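Local coordinates for hydrazine synthase subunit beta (Candidatus Kuenenia stuttgartiensis, PDB 5C2V), which forms part of the hydrazine synthase complex, which condenses nitric oxide with ammonium, and may modulate passage of the hydroxylamine intermediate between the gamma and alpha active sites, at residues 15-23 against 57-65; 203-211 against 253-261. One frame throughout, in Å; residues are numbered along the deposited sequence.

Contact 1: 15-23 against 57-65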
ATOM      1  N   PRO B  15      21.621 -49.751 -19.890  1.00 51.43           N
ATOM      2  CA  PRO B  15      22.495 -48.734 -20.492  1.00 53.32           C
ATOM      3  C   PRO B  15      22.930 -47.644 -19.510  1.00 52.09           C
ATOM      4  O   PRO B  15      22.089 -46.983 -18.901  1.00 55.59           O
ATOM      5  CB  PRO B  15      21.610 -48.121 -21.583  1.00 53.96           C
ATOM      6  CG  PRO B  15      20.502 -49.102 -21.809  1.00 57.73           C
ATOM      7  CD  PRO B  15      20.280 -49.774 -20.499  1.00 42.86           C
ATOM      8  N   PHE B  16      24.242 -47.468 -19.370  1.00 52.09           N
ATOM      9  CA  PHE B  16      24.807 -46.422 -18.524  1.00 48.08           C
ATOM     10  C   PHE B  16      25.246 -45.129 -19.221  1.00 64.81           C
ATOM     11  O   PHE B  16      25.483 -44.118 -18.559  1.00 60.34           O
ATOM     12  CB  PHE B  16      26.003 -47.006 -17.770  1.00 53.71           C
ATOM     13  CG  PHE B  16      26.280 -46.338 -16.462  1.00 57.90           C
ATOM     14  CD1 PHE B  16      25.459 -46.564 -15.370  1.00 42.22           C
ATOM     15  CD2 PHE B  16      27.369 -45.496 -16.314  1.00 42.48           C
ATOM     16  CE1 PHE B  16      25.711 -45.955 -14.160  1.00 42.13           C
ATOM     17  CE2 PHE B  16      27.628 -44.885 -15.104  1.00 40.96           C
ATOM     18  CZ  PHE B  16      26.798 -45.114 -14.025  1.00 52.89           C
ATOM     19  N   HIS B  17      25.339 -45.152 -20.547  1.00 56.29           N
ATOM     20  CA  HIS B  17      25.936 -44.031 -21.273  1.00 47.59           C
ATOM     21  C   HIS B  17      25.509 -44.040 -22.734  1.00 54.10           C
ATOM     22  O   HIS B  17      25.110 -45.079 -23.261  1.00 54.27           O
ATOM     23  CB  HIS B  17      27.467 -44.082 -21.155  1.00 61.63           C
ATOM     24  CG  HIS B  17      28.166 -42.852 -21.653  1.00 70.28           C
ATOM     25  ND1 HIS B  17      28.512 -42.672 -22.975  1.00 65.95           N
ATOM     26  CD2 HIS B  17      28.589 -41.744 -21.000  1.00 59.37           C
ATOM     27  CE1 HIS B  17      29.116 -41.506 -23.116  1.00 55.36           C
ATOM     28  NE2 HIS B  17      29.176 -40.922 -21.932  1.00 64.01           N
ATOM     29  N   ILE B  18      25.606 -42.893 -23.396  1.00 52.17           N
ATOM     30  CA  ILE B  18      25.296 -42.828 -24.817  1.00 49.31           C
ATOM     31  C   ILE B  18      26.082 -41.710 -25.505  1.00 61.66           C
ATOM     32  O   ILE B  18      26.388 -40.682 -24.899  1.00 69.35           O
ATOM     33  CB  ILE B  18      23.773 -42.637 -25.045  1.00 47.73           C
ATOM     34  CG1 ILE B  18      23.397 -42.925 -26.501  1.00 52.03           C
ATOM     35  CG2 ILE B  18      23.321 -41.247 -24.609  1.00 50.87           C
ATOM     36  CD1 ILE B  18      21.907 -42.900 -26.763  1.00 53.10           C
ATOM     37  N   THR B  19      26.425 -41.933 -26.769  1.00 61.16           N
ATOM     38  CA  THR B  19      27.091 -40.923 -27.579  1.00 43.55           C
ATOM     39  C   THR B  19      26.691 -41.108 -29.035  1.00 52.87           C
ATOM     40  O   THR B  19      25.932 -42.018 -29.366  1.00 62.10           O
ATOM     41  CB  THR B  19      28.625 -40.992 -27.445  1.00 64.03           C
ATOM     42  OG1 THR B  19      29.222 -39.927 -28.196  1.00 54.83           O
ATOM     43  CG2 THR B  19      29.149 -42.325 -27.959  1.00 69.34           C
ATOM     44  N   MET B  20      27.206 -40.249 -29.907  1.00 60.44           N
ATOM     45  CA  MET B  20      26.814 -40.286 -31.309  1.00 59.36           C
ATOM     46  C   MET B  20      27.988 -39.955 -32.220  1.00 62.50           C
ATOM     47  O   MET B  20      28.854 -39.156 -31.867  1.00 49.82           O
ATOM     48  CB  MET B  20      25.659 -39.314 -31.555  1.00 53.57           C
ATOM     49  CG  MET B  20      24.828 -39.617 -32.787  1.00 68.02           C
ATOM     50  SD  MET B  20      23.459 -38.457 -32.958  1.00 77.19           S
ATOM     51  CE  MET B  20      22.321 -39.416 -33.950  1.00 70.16           C
ATOM     52  N   SER B  21      28.013 -40.585 -33.390  1.00 72.09           N
ATOM     53  CA  SER B  21      29.046 -40.316 -34.380  1.00 69.56           C
ATOM     54  C   SER B  21      28.956 -38.866 -34.844  1.00 70.38           C
ATOM     55  O   SER B  21      27.862 -38.309 -34.926  1.00 79.64           O
ATOM     56  CB  SER B  21      28.917 -41.272 -35.568  1.00 70.31           C
ATOM     57  OG  SER B  21      27.634 -41.179 -36.163  1.00 75.43           O
ATOM     58  N   PRO B  22      30.110 -38.248 -35.140  1.00 67.42           N
ATOM     59  CA  PRO B  22      30.163 -36.850 -35.588  1.00 64.67           C
ATOM     60  C   PRO B  22      29.382 -36.606 -36.878  1.00 53.84           C
ATOM     61  O   PRO B  22      29.047 -35.461 -37.181  1.00 69.63           O
ATOM     62  CB  PRO B  22      31.662 -36.603 -35.802  1.00 61.32           C
ATOM     63  CG  PRO B  22      32.270 -37.963 -35.915  1.00 77.68           C
ATOM     64  CD  PRO B  22      31.454 -38.840 -35.029  1.00 72.97           C
ATOM     65  N   ASP B  23      29.102 -37.669 -37.625  1.00 55.11           N
ATOM     66  CA  ASP B  23      28.271 -37.567 -38.818  1.00 62.90           C
ATOM     67  C   ASP B  23      26.803 -37.816 -38.473  1.00 64.72           C
ATOM     68  O   ASP B  23      25.923 -37.688 -39.325  1.00 59.63           O
ATOM     69  CB  ASP B  23      28.747 -38.551 -39.889  1.00 65.95           C
ATOM     70  CG  ASP B  23      28.912 -39.959 -39.355  1.00 81.63           C
ATOM     71  OD1 ASP B  23      29.986 -40.261 -38.792  1.00 76.98           O
ATOM     72  OD2 ASP B  23      27.968 -40.765 -39.498  1.00 73.44           O
ATOM     73  N   PRO B  57      31.316 -51.653 -19.005  1.00 65.58           N
ATOM     74  CA  PRO B  57      31.604 -50.358 -19.634  1.00 60.87           C
ATOM     75  C   PRO B  57      30.711 -49.229 -19.113  1.00 67.38           C
ATOM     76  O   PRO B  57      29.488 -49.360 -19.170  1.00 59.09           O
ATOM     77  CB  PRO B  57      31.322 -50.631 -21.112  1.00 58.28           C
ATOM     78  CG  PRO B  57      30.272 -51.696 -21.094  1.00 70.91           C
ATOM     79  CD  PRO B  57      30.590 -52.566 -19.906  1.00 68.05           C
ATOM     80  N   GLU B  58      31.290 -48.142 -18.609  1.00 64.54           N
ATOM     81  CA  GLU B  58      30.498 -46.944 -18.320  1.00 71.99           C
ATOM     82  C   GLU B  58      30.600 -45.741 -19.270  1.00 81.29           C
ATOM     83  O   GLU B  58      29.872 -44.764 -19.091  1.00 66.16           O
ATOM     84  CB  GLU B  58      30.781 -46.512 -16.887  1.00 64.18           C
ATOM     85  CG  GLU B  58      30.254 -47.565 -15.934  1.00 59.41           C
ATOM     86  CD  GLU B  58      30.543 -47.290 -14.486  1.00 62.77           C
ATOM     87  OE1 GLU B  58      31.315 -46.357 -14.183  1.00 61.98           O
ATOM     88  OE2 GLU B  58      29.970 -48.015 -13.648  1.00 70.79           O
ATOM     89  N   ALA B  59      31.469 -45.796 -20.274  1.00 80.23           N
ATOM     90  CA  ALA B  59      31.650 -44.635 -21.147  1.00 72.58           C
ATOM     91  C   ALA B  59      32.237 -44.988 -22.508  1.00 79.25           C
ATOM     92  O   ALA B  59      32.890 -46.018 -22.664  1.00 78.75           O
ATOM     93  CB  ALA B  59      32.528 -43.595 -20.459  1.00 51.84           C
ATOM     94  N   SER B  60      32.014 -44.115 -23.488  1.00 68.96           N
ATOM     95  CA  SER B  60      32.573 -44.300 -24.824  1.00 61.03           C
ATOM     96  C   SER B  60      32.773 -42.976 -25.566  1.00 76.25           C
ATOM     97  O   SER B  60      32.022 -42.022 -25.367  1.00 78.45           O
ATOM     98  CB  SER B  60      31.679 -45.230 -25.647  1.00 54.62           C
ATOM     99  OG  SER B  60      30.360 -44.724 -25.739  1.00 72.50           O
ATOM    100  N   ALA B  61      33.786 -42.934 -26.426  1.00 84.28           N
ATOM    101  CA  ALA B  61      34.049 -41.762 -27.258  1.00 72.86           C
ATOM    102  C   ALA B  61      34.377 -42.174 -28.692  1.00 76.52           C
ATOM    103  O   ALA B  61      35.068 -43.167 -28.920  1.00 72.18           O
ATOM    104  CB  ALA B  61      35.182 -40.934 -26.672  1.00 57.68           C
ATOM    105  N   VAL B  62      33.880 -41.402 -29.654  1.00 67.85           N
ATOM    106  CA  VAL B  62      34.078 -41.710 -31.066  1.00 58.29           C
ATOM    107  C   VAL B  62      35.171 -40.837 -31.680  1.00 56.02           C
ATOM    108  O   VAL B  62      35.279 -39.652 -31.368  1.00 69.87           O
ATOM    109  CB  VAL B  62      32.771 -41.521 -31.866  1.00 63.80           C
ATOM    110  CG1 VAL B  62      32.929 -42.039 -33.290  1.00 56.06           C
ATOM    111  CG2 VAL B  62      31.619 -42.222 -31.169  1.00 56.60           C
ATOM    112  N   THR B  63      35.985 -41.434 -32.546  1.00 71.52           N
ATOM    113  CA  THR B  63      37.000 -40.694 -33.286  1.00 75.08           C
ATOM    114  C   THR B  63      36.331 -39.757 -34.291  1.00 78.13           C
ATOM    115  O   THR B  63      35.244 -40.058 -34.784  1.00 76.35           O
ATOM    116  CB  THR B  63      37.969 -41.645 -34.021  1.00 68.88           C
ATOM    117  OG1 THR B  63      37.235 -42.468 -34.936  1.00 69.44           O
ATOM    118  CG2 THR B  63      38.704 -42.530 -33.025  1.00 67.57           C
ATOM    119  N   PRO B  64      36.973 -38.611 -34.585  1.00 77.14           N
ATOM    120  CA  PRO B  64      36.436 -37.603 -35.510  1.00 72.99           C
ATOM    121  C   PRO B  64      36.001 -38.167 -36.865  1.00 78.36           C
ATOM    122  O   PRO B  64      35.029 -37.680 -37.441  1.00 62.91           O
ATOM    123  CB  PRO B  64      37.610 -36.638 -35.683  1.00 61.54           C
ATOM    124  CG  PRO B  64      38.339 -36.725 -34.394  1.00 64.23           C
ATOM    125  CD  PRO B  64      38.230 -38.160 -33.960  1.00 67.22           C
ATOM    126  N   ASP B  65      36.718 -39.165 -37.369  1.00 76.31           N
ATOM    127  CA  ASP B  65      36.350 -39.803 -38.629  1.00 76.57           C
ATOM    128  C   ASP B  65      35.210 -40.801 -38.439  1.00 80.66           C
ATOM    129  O   ASP B  65      34.431 -41.053 -39.358  1.00 66.41           O
ATOM    130  CB  ASP B  65      37.564 -40.495 -39.253  1.00 73.96           C
ATOM    131  CG  ASP B  65      38.379 -41.273 -38.238  1.00 81.87           C
ATOM    132  OD1 ASP B  65      37.780 -41.914 -37.349  1.00 84.10           O
ATOM    133  OD2 ASP B  65      39.625 -41.241 -38.329  1.00 85.74           O
TER
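F16 and E58 meet because the phenylalanine swings its CG nearly opposite the backbone N (chi1 -153°), while E58 folds CG back beside its own N and then runs extended past the ring. The CD2 side of the ring lies against the aliphatic part of the glutamate, F16 CD2 to E58 CG being 3.6 Å. The carboxylate is stacked on the ring with 22° between the planes, and OE2 lies over one face, offset toward the rim. H17 turns its CG away from the backbone N in the same manner, which lays the imidazole on A59: A59 CA sits over a ring face, 4.1 Å from the centroid of H17, a CH-pi contact. Further along, the methyl T19 CG2 touches the hydroxyl S60 OG at 3.5 Å and also borders V62. P22 ends the row, with P22 CD 3.9 Å from V62 CG1.

No hydrogen bond crosses between the segments. Strands 15-20 and 57-62 are the first strands of two successive four-stranded propeller blades, almost parallel at 4° with axes 5.7 Å apart at closest; each pairs its backbone with the next strand of its own sheet, and F16 O also bonds the S323 hydroxyl. The E58 carboxylate, probably ionised, takes three hydrogen bonds, from W98 to OE1 and from Q32 and Q56 to OE2, which should restrain its rotation over F16. The two strands thus meet by van der Waals and CH-pi contact with side chains and backbone, while the polar bonds of E58 run elsewhere.

Contact 2: 203-211 against 253-261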
ATOM      1  N   TYR B 203      32.768 -20.822 -21.455  1.00 70.38           N
ATOM      2  CA  TYR B 203      32.097 -21.310 -20.252  1.00 83.76           C
ATOM      3  C   TYR B 203      32.104 -22.832 -20.167  1.00 73.59           C
ATOM      4  O   TYR B 203      32.209 -23.520 -21.183  1.00 62.97           O
ATOM      5  CB  TYR B 203      30.647 -20.815 -20.197  1.00 61.84           C
ATOM      6  CG  TYR B 203      30.459 -19.340 -20.473  1.00 78.25           C
ATOM      7  CD1 TYR B 203      30.573 -18.403 -19.454  1.00 64.86           C
ATOM      8  CD2 TYR B 203      30.149 -18.886 -21.748  1.00 82.60           C
ATOM      9  CE1 TYR B 203      30.395 -17.055 -19.702  1.00 77.63           C
ATOM     10  CE2 TYR B 203      29.968 -17.541 -22.005  1.00 77.47           C
ATOM     11  CZ  TYR B 203      30.093 -16.629 -20.977  1.00 83.72           C
ATOM     12  OH  TYR B 203      29.915 -15.287 -21.227  1.00 65.48           O
ATOM     13  N   ILE B 204      31.987 -23.354 -18.950  1.00 68.03           N
ATOM     14  CA  ILE B 204      31.743 -24.779 -18.756  1.00 54.22           C
ATOM     15  C   ILE B 204      30.568 -25.000 -17.812  1.00 53.73           C
ATOM     16  O   ILE B 204      30.383 -24.257 -16.847  1.00 54.99           O
ATOM     17  CB  ILE B 204      32.976 -25.522 -18.199  1.00 57.97           C
ATOM     18  CG1 ILE B 204      33.530 -24.808 -16.966  1.00 52.91           C
ATOM     19  CG2 ILE B 204      34.050 -25.651 -19.264  1.00 45.60           C
ATOM     20  CD1 ILE B 204      34.682 -25.535 -16.308  1.00 42.97           C
ATOM     21  N   ALA B 205      29.767 -26.020 -18.100  1.00 48.95           N
ATOM     22  CA  ALA B 205      28.652 -26.382 -17.236  1.00 51.69           C
ATOM     23  C   ALA B 205      28.971 -27.663 -16.475  1.00 69.88           C
ATOM     24  O   ALA B 205      29.528 -28.609 -17.039  1.00 50.42           O
ATOM     25  CB  ALA B 205      27.375 -26.543 -18.045  1.00 29.31           C
ATOM     26  N   VAL B 206      28.633 -27.675 -15.187  1.00 66.27           N
ATOM     27  CA  VAL B 206      28.860 -28.836 -14.332  1.00 51.48           C
ATOM     28  C   VAL B 206      27.630 -29.146 -13.480  1.00 46.36           C
ATOM     29  O   VAL B 206      27.200 -28.317 -12.679  1.00 65.84           O
ATOM     30  CB  VAL B 206      30.073 -28.622 -13.399  1.00 54.69           C
ATOM     31  CG1 VAL B 206      30.181 -29.760 -12.394  1.00 62.08           C
ATOM     32  CG2 VAL B 206      31.359 -28.488 -14.206  1.00 54.91           C
ATOM     33  N   THR B 207      27.070 -30.339 -13.648  1.00 41.27           N
ATOM     34  CA  THR B 207      25.922 -30.762 -12.849  1.00 44.16           C
ATOM     35  C   THR B 207      26.361 -31.367 -11.521  1.00 49.39           C
ATOM     36  O   THR B 207      27.283 -32.182 -11.479  1.00 41.33           O
ATOM     37  CB  THR B 207      25.053 -31.790 -13.596  1.00 43.11           C
ATOM     38  OG1 THR B 207      25.896 -32.741 -14.259  1.00 42.40           O
ATOM     39  CG2 THR B 207      24.172 -31.101 -14.620  1.00 38.08           C
ATOM     40  N   HIS B 208      25.694 -30.972 -10.440  1.00 45.30           N
ATOM     41  CA  HIS B 208      26.032 -31.478  -9.115  1.00 45.13           C
ATOM     42  C   HIS B 208      24.920 -31.238  -8.102  1.00 40.48           C
ATOM     43  O   HIS B 208      23.846 -30.738  -8.441  1.00 63.52           O
ATOM     44  CB  HIS B 208      27.327 -30.835  -8.614  1.00 52.52           C
ATOM     45  CG  HIS B 208      27.207 -29.367  -8.354  1.00 61.56           C
ATOM     46  ND1 HIS B 208      26.782 -28.855  -7.147  1.00 48.80           N
ATOM     47  CD2 HIS B 208      27.455 -28.296  -9.149  1.00 49.46           C
ATOM     48  CE1 HIS B 208      26.774 -27.535  -7.207  1.00 42.43           C
ATOM     49  NE2 HIS B 208      27.178 -27.172  -8.411  1.00 47.00           N
ATOM     50  N   GLN B 209      25.193 -31.602  -6.853  1.00 51.68           N
ATOM     51  CA  GLN B 209      24.257 -31.376  -5.760  1.00 43.30           C
ATOM     52  C   GLN B 209      24.878 -30.511  -4.673  1.00 47.33           C
ATOM     53  O   GLN B 209      26.094 -30.507  -4.484  1.00 49.94           O
ATOM     54  CB  GLN B 209      23.794 -32.705  -5.157  1.00 36.62           C
ATOM     55  CG  GLN B 209      22.748 -33.438  -5.976  1.00 40.99           C
ATOM     56  CD  GLN B 209      22.197 -34.652  -5.253  1.00 41.73           C
ATOM     57  OE1 GLN B 209      22.947 -35.447  -4.691  1.00 50.27           O
ATOM     58  NE2 GLN B 209      20.877 -34.794  -5.261  1.00 49.31           N
ATOM     59  N   THR B 210      24.031 -29.770  -3.967  1.00 46.68           N
ATOM     60  CA  THR B 210      24.458 -28.999  -2.814  1.00 47.92           C
ATOM     61  C   THR B 210      23.834 -29.570  -1.550  1.00 41.88           C
ATOM     62  O   THR B 210      22.633 -29.415  -1.315  1.00 56.25           O
ATOM     63  CB  THR B 210      24.065 -27.514  -2.947  1.00 48.84           C
ATOM     64  OG1 THR B 210      24.607 -26.976  -4.160  1.00 37.17           O
ATOM     65  CG2 THR B 210      24.569 -26.711  -1.757  1.00 35.44           C
ATOM     66  N   PRO B 211      24.650 -30.249  -0.734  1.00 46.61           N
ATOM     67  CA  PRO B 211      24.216 -30.720   0.580  1.00 39.62           C
ATOM     68  C   PRO B 211      24.208 -29.583   1.586  1.00 34.09           C
ATOM     69  O   PRO B 211      25.049 -28.691   1.472  1.00 32.10           O
ATOM     70  CB  PRO B 211      25.275 -31.770   0.952  1.00 37.26           C
ATOM     71  CG  PRO B 211      26.390 -31.633  -0.077  1.00 38.45           C
ATOM     72  CD  PRO B 211      26.096 -30.439  -0.929  1.00 48.01           C
ATOM     73  N   ASP B 253      14.919 -31.611  -9.083  1.00 38.41           N
ATOM     74  CA  ASP B 253      15.461 -32.565 -10.041  1.00 43.18           C
ATOM     75  C   ASP B 253      16.473 -33.441  -9.325  1.00 59.10           C
ATOM     76  O   ASP B 253      17.599 -33.024  -9.104  1.00 47.41           O
ATOM     77  CB  ASP B 253      16.142 -31.842 -11.209  1.00 48.81           C
ATOM     78  CG  ASP B 253      15.158 -31.191 -12.156  1.00 44.60           C
ATOM     79  OD1 ASP B 253      14.065 -31.752 -12.360  1.00 39.00           O
ATOM     80  OD2 ASP B 253      15.481 -30.116 -12.705  1.00 61.64           O
ATOM     81  N   GLY B 254      16.100 -34.683  -9.041  1.00 65.32           N
ATOM     82  CA  GLY B 254      16.960 -35.561  -8.269  1.00 38.56           C
ATOM     83  C   GLY B 254      18.184 -36.021  -9.029  1.00 39.32           C
ATOM     84  O   GLY B 254      18.054 -36.596 -10.109  1.00 54.50           O
ATOM     85  N   ASN B 255      19.364 -35.798  -8.456  1.00 34.70           N
ATOM     86  CA  ASN B 255      20.607 -36.330  -9.008  1.00 54.81           C
ATOM     87  C   ASN B 255      20.798 -36.047 -10.499  1.00 41.01           C
ATOM     88  O   ASN B 255      20.641 -36.947 -11.321  1.00 45.98           O
ATOM     89  CB  ASN B 255      20.676 -37.840  -8.765  1.00 44.13           C
ATOM     90  CG  ASN B 255      20.482 -38.206  -7.307  1.00 44.32           C
ATOM     91  OD1 ASN B 255      19.539 -38.915  -6.954  1.00 42.77           O
ATOM     92  ND2 ASN B 255      21.380 -37.732  -6.451  1.00 32.59           N
ATOM     93  N   PRO B 256      21.096 -34.789 -10.859  1.00 41.18           N
ATOM     94  CA  PRO B 256      21.377 -34.492 -12.269  1.00 47.21           C
ATOM     95  C   PRO B 256      22.673 -35.167 -12.718  1.00 40.28           C
ATOM     96  O   PRO B 256      23.658 -35.105 -11.984  1.00 38.04           O
ATOM     97  CB  PRO B 256      21.505 -32.968 -12.286  1.00 43.68           C
ATOM     98  CG  PRO B 256      21.972 -32.625 -10.907  1.00 30.79           C
ATOM     99  CD  PRO B 256      21.292 -33.612  -9.994  1.00 45.17           C
ATOM    100  N   TYR B 257      22.681 -35.801 -13.889  1.00 41.79           N
ATOM    101  CA  TYR B 257      23.858 -36.564 -14.303  1.00 62.15           C
ATOM    102  C   TYR B 257      24.494 -36.122 -15.613  1.00 58.19           C
ATOM    103  O   TYR B 257      25.530 -35.461 -15.620  1.00 66.69           O
ATOM    104  CB  TYR B 257      23.496 -38.045 -14.436  1.00 52.99           C
ATOM    105  CG  TYR B 257      23.717 -38.867 -13.191  1.00 63.73           C
ATOM    106  CD1 TYR B 257      23.085 -38.540 -12.003  1.00 60.33           C
ATOM    107  CD2 TYR B 257      24.535 -39.990 -13.214  1.00 60.45           C
ATOM    108  CE1 TYR B 257      23.272 -39.293 -10.865  1.00 68.65           C
ATOM    109  CE2 TYR B 257      24.727 -40.754 -12.080  1.00 53.50           C
ATOM    110  CZ  TYR B 257      24.093 -40.399 -10.907  1.00 69.67           C
ATOM    111  OH  TYR B 257      24.277 -41.149  -9.769  1.00 50.72           O
ATOM    112  N   GLY B 258      23.857 -36.491 -16.718  1.00 54.75           N
ATOM    113  CA  GLY B 258      24.438 -36.299 -18.032  1.00 63.48           C
ATOM    114  C   GLY B 258      24.097 -34.958 -18.638  1.00 62.95           C
ATOM    115  O   GLY B 258      23.038 -34.393 -18.365  1.00 56.10           O
ATOM    116  N   MET B 259      24.990 -34.452 -19.479  1.00 57.39           N
ATOM    117  CA  MET B 259      24.756 -33.175 -20.130  1.00 69.67           C
ATOM    118  C   MET B 259      25.058 -33.204 -21.620  1.00 56.11           C
ATOM    119  O   MET B 259      25.994 -33.864 -22.073  1.00 57.04           O
ATOM    120  CB  MET B 259      25.577 -32.072 -19.462  1.00 61.53           C
ATOM    121  CG  MET B 259      24.911 -31.471 -18.237  1.00 39.95           C
ATOM    122  SD  MET B 259      25.858 -30.095 -17.567  1.00 59.04           S
ATOM    123  CE  MET B 259      27.416 -30.907 -17.241  1.00 50.35           C
ATOM    124  N   ALA B 260      24.240 -32.479 -22.373  1.00 65.55           N
ATOM    125  CA  ALA B 260      24.445 -32.305 -23.801  1.00 58.38           C
ATOM    126  C   ALA B 260      24.320 -30.828 -24.151  1.00 58.78           C
ATOM    127  O   ALA B 260      23.319 -30.183 -23.825  1.00 62.64           O
ATOM    128  CB  ALA B 260      23.449 -33.137 -24.592  1.00 55.30           C
ATOM    129  N   MET B 261      25.349 -30.297 -24.801  1.00 64.91           N
ATOM    130  CA  MET B 261      25.386 -28.888 -25.172  1.00 39.53           C
ATOM    131  C   MET B 261      24.965 -28.691 -26.622  1.00 54.34           C
ATOM    132  O   MET B 261      25.471 -29.366 -27.520  1.00 59.40           O
ATOM    133  CB  MET B 261      26.787 -28.313 -24.949  1.00 38.77           C
ATOM    134  CG  MET B 261      26.952 -26.868 -25.395  1.00 70.98           C
ATOM    135  SD  MET B 261      26.023 -25.706 -24.376  1.00 59.94           S
ATOM    136  CE  MET B 261      26.896 -25.850 -22.818  1.00 52.94           C
TER
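T207 meets strand 256-261 through both of its branches. Its hydroxyl donates to the backbone of the facing strand, T207 OG1 to Y257 O at 3.1 Å, approaching from above the carbonyl plane, 44° out of it, and not on a lone pair. Its methyl meets the thioether of M259 tip to tip, with T207 CG2 3.5 Å from M259 SD. This division of labour follows from the threonine torsion: OG1 lies between the backbone N and carbonyl carbon, leaving CG2 opposite the latter. M259 runs extended to SD, which also reaches A205 CB at 3.9 Å; the bend at its last torsion then turns CE in beside strand 203-211. Beside T207, P256 packs CB on T207 CB at 4.0 Å and puts CG 3.6 Å from H208 O.

At the other end the amides of Q209 and N255 come together with their planes 54° apart. Q209 NE2 and N255 ND2 lie 3.2 Å from each other, but both are donors and do not bond. Their positions are set from outside: N228 OD1 accepts from Q209 NE2 and from the N255 backbone N, N191 bonds Q209 OE1, and S62 and S65 of the gamma subunit bond the N255 amide. E69 of the gamma subunit takes the Y257 hydroxyl, and D194 bonds the M259 backbone N.

The second strand of one blade thus faces the first strand of the next, antiparallel at 175°. Between the two strands themselves one side-chain hydrogen bond and sulfur-methyl packing make the join; D194 and N228 of the first blade add bonds to the backbone of 253-261, and the gamma-subunit residues link this buried junction to that subunit.

Overall arrangement
Both contacts are junctions between successive blades of the propeller, and they follow one another in sequence, contact 1 closing before contact 2 opens. Their centres are 19 Å apart, while their nearest atoms come to about 5 Å without touching; R273 touches F16 of contact 1 and Y257 of contact 2. The bound species lie at a distance: the E58 side chain in contact 1 is about 10 Å from a calcium ion, probably the one bound by D77 and D97, whereas in contact 2 the side chain of Q209 is about 9 Å from a heme c and that of H208 about 10 Å from trimethyl glycine. Contact 2 is fully buried and hydrogen-bonded to the gamma subunit; contact 1 is partly buried.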